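Local coordinates for protein chromosome-partitioning ATPase Soj (Thermus thermophilus, PDB 1WCV) that hydrolyses ATP and, when ATP is bound, cooperatively coats double-stranded DNA as nucleoprotein filaments, probably to partition chromosomes, at residues A[73-78]-A[82-87]. Sequence-based numbering, arbitrary orientation.
Sequences LVHPVD and LLPATP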
loop_
_atom_site.group_PDB
_atom_site.type_symbol
_atom_site.label_atom_id
_atom_site.label_comp_id
_atom_site.label_asym_id
_atom_site.label_seq_id
_atom_site.Cartn_x
_atom_site.Cartn_y
_atom_site.Cartn_z
ATOM N N LEU A 73 -29.140 -8.824 20.371
ATOM C CA LEU A 73 -27.863 -9.380 20.804
ATOM C C LEU A 73 -26.665 -8.482 20.485
ATOM O O LEU A 73 -25.632 -8.557 21.149
ATOM C CB LEU A 73 -27.652 -10.754 20.161
ATOM C CG LEU A 73 -28.585 -11.875 20.627
ATOM C CD1 LEU A 73 -28.432 -13.090 19.723
ATOM C CD2 LEU A 73 -28.263 -12.232 22.069
ATOM N N VAL A 74 -26.807 -7.636 19.470
ATOM C CA VAL A 74 -25.724 -6.742 19.069
ATOM C C VAL A 74 -25.449 -5.621 20.066
ATOM O O VAL A 74 -26.369 -5.076 20.679
ATOM C CB VAL A 74 -26.011 -6.105 17.689
ATOM C CG1 VAL A 74 -26.132 -7.190 16.635
ATOM C CG2 VAL A 74 -27.287 -5.274 17.749
ATOM N N HIS A 75 -24.169 -5.290 20.221
ATOM C CA HIS A 75 -23.719 -4.230 21.121
ATOM C C HIS A 75 -23.099 -3.104 20.295
ATOM O O HIS A 75 -22.188 -3.339 19.504
ATOM C CB HIS A 75 -22.654 -4.751 22.089
ATOM C CG HIS A 75 -23.180 -5.669 23.148
ATOM N ND1 HIS A 75 -23.853 -6.836 22.859
ATOM C CD2 HIS A 75 -23.094 -5.609 24.499
ATOM C CE1 HIS A 75 -24.158 -7.457 23.985
ATOM N NE2 HIS A 75 -23.707 -6.733 24.994
ATOM N N PRO A 76 -23.584 -1.866 20.464
ATOM C CA PRO A 76 -23.002 -0.768 19.687
ATOM C C PRO A 76 -21.627 -0.393 20.233
ATOM O O PRO A 76 -21.443 -0.244 21.441
ATOM C CB PRO A 76 -24.027 0.348 19.854
ATOM C CG PRO A 76 -24.506 0.124 21.260
ATOM C CD PRO A 76 -24.692 -1.386 21.310
ATOM N N VAL A 77 -20.657 -0.250 19.341
ATOM C CA VAL A 77 -19.310 0.104 19.755
ATOM C C VAL A 77 -18.558 0.817 18.640
ATOM O O VAL A 77 -18.602 0.404 17.478
ATOM C CB VAL A 77 -18.515 -1.150 20.180
ATOM C CG1 VAL A 77 -18.439 -2.135 19.022
ATOM C CG2 VAL A 77 -17.122 -0.753 20.644
ATOM N N ASP A 78 -17.873 1.895 19.016
ATOM C CA ASP A 78 -17.080 2.712 18.103
ATOM C C ASP A 78 -17.667 2.877 16.704
ATOM O O ASP A 78 -16.953 2.746 15.707
ATOM C CB ASP A 78 -15.659 2.152 17.984
ATOM C CG ASP A 78 -14.714 3.113 17.276
ATOM O OD1 ASP A 78 -13.716 2.653 16.681
ATOM O OD2 ASP A 78 -14.969 4.335 17.324
ATOM N N LEU A 82 -21.370 -5.037 17.352
ATOM C CA LEU A 82 -20.662 -6.272 17.679
ATOM C C LEU A 82 -21.597 -7.355 18.207
ATOM O O LEU A 82 -22.413 -7.104 19.092
ATOM C CB LEU A 82 -19.595 -6.013 18.744
ATOM C CG LEU A 82 -19.017 -7.276 19.401
ATOM C CD1 LEU A 82 -17.951 -7.903 18.491
ATOM C CD2 LEU A 82 -18.424 -6.929 20.751
ATOM N N LEU A 83 -21.485 -8.554 17.643
ATOM C CA LEU A 83 -22.264 -9.696 18.107
ATOM C C LEU A 83 -21.183 -10.436 18.890
ATOM O O LEU A 83 -20.399 -11.192 18.325
ATOM C CB LEU A 83 -22.751 -10.539 16.929
ATOM C CG LEU A 83 -24.030 -11.345 17.175
ATOM C CD1 LEU A 83 -24.195 -12.370 16.070
ATOM C CD2 LEU A 83 -23.969 -12.039 18.528
ATOM N N PRO A 84 -21.112 -10.194 20.205
ATOM C CA PRO A 84 -20.129 -10.797 21.104
ATOM C C PRO A 84 -20.090 -12.311 21.238
ATOM O O PRO A 84 -21.018 -13.022 20.850
ATOM C CB PRO A 84 -20.426 -10.113 22.434
ATOM C CG PRO A 84 -21.890 -9.923 22.373
ATOM C CD PRO A 84 -22.097 -9.411 20.973
ATOM N N ALA A 85 -18.981 -12.783 21.794
ATOM C CA ALA A 85 -18.761 -14.196 22.035
ATOM C C ALA A 85 -18.601 -14.351 23.537
ATOM O O ALA A 85 -18.121 -13.440 24.218
ATOM C CB ALA A 85 -17.502 -14.666 21.316
ATOM N N THR A 86 -19.015 -15.503 24.051
ATOM C CA THR A 86 -18.935 -15.798 25.477
ATOM C C THR A 86 -18.367 -17.204 25.646
ATOM O O THR A 86 -18.244 -17.949 24.674
ATOM C CB THR A 86 -20.336 -15.773 26.125
ATOM O OG1 THR A 86 -21.196 -16.688 25.431
ATOM C CG2 THR A 86 -20.941 -14.384 26.051
ATOM N N PRO A 87 -17.998 -17.580 26.882
ATOM C CA PRO A 87 -17.455 -18.926 27.096
ATOM C C PRO A 87 -18.540 -19.978 26.872
ATOM O O PRO A 87 -18.349 -21.165 27.138
ATOM C CB PRO A 87 -16.968 -18.873 28.543
ATOM C CG PRO A 87 -17.887 -17.874 29.176
ATOM C CD PRO A 87 -17.955 -16.792 28.125
#
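A beta hairpin at the margin of the central sheet brings H75 opposite L82 as an antiparallel hydrogen-bonded pair. Two backbone bonds clamp it: H75 N gives to L82 O at 2.8 Å, and L82 N returns one to H75 O at 2.9 Å. L82 O is used twice, since the CA-H of V74 also leans on it, CA to O 3.3 Å. Past L83 the second strand ends, and P84 packs against the H75 ring. The imidazole of H75 and the pyrrolidine of P84 cross at about a right angle, with H75 ND1 3.6 Å from P84 CD and CE1 riding close to CG. With CG anti to its own carbonyl carbon (chi1 -72°), the histidine ring swings back beside the backbone N, and ND1 can then reach L73 O in the ring plane, a weak, bent bond of 3.0 Å. P84 CD touches that same carbonyl oxygen. Replacing H75 with an alanine would probably leave L73 O without its ND1 donor and P84 CG and CD without the ring that packs on them. In this ParA-family, P-loop NTPase fold, 75-77 is the outermost strand on its side and the antiparallel one, whereas 80-83 runs parallel to 38-42, whose L40 and D42 hydrogen-bond, backbone to backbone, with L83. Two apolar contacts add to the pairing: V77 CG1 meets L82 CB at 4.1 Å, and L73 CB lies 4.2 Å from L83 CD2. L73 and L83 both also pack on L64 of helix 61-65, while V74 touches L39.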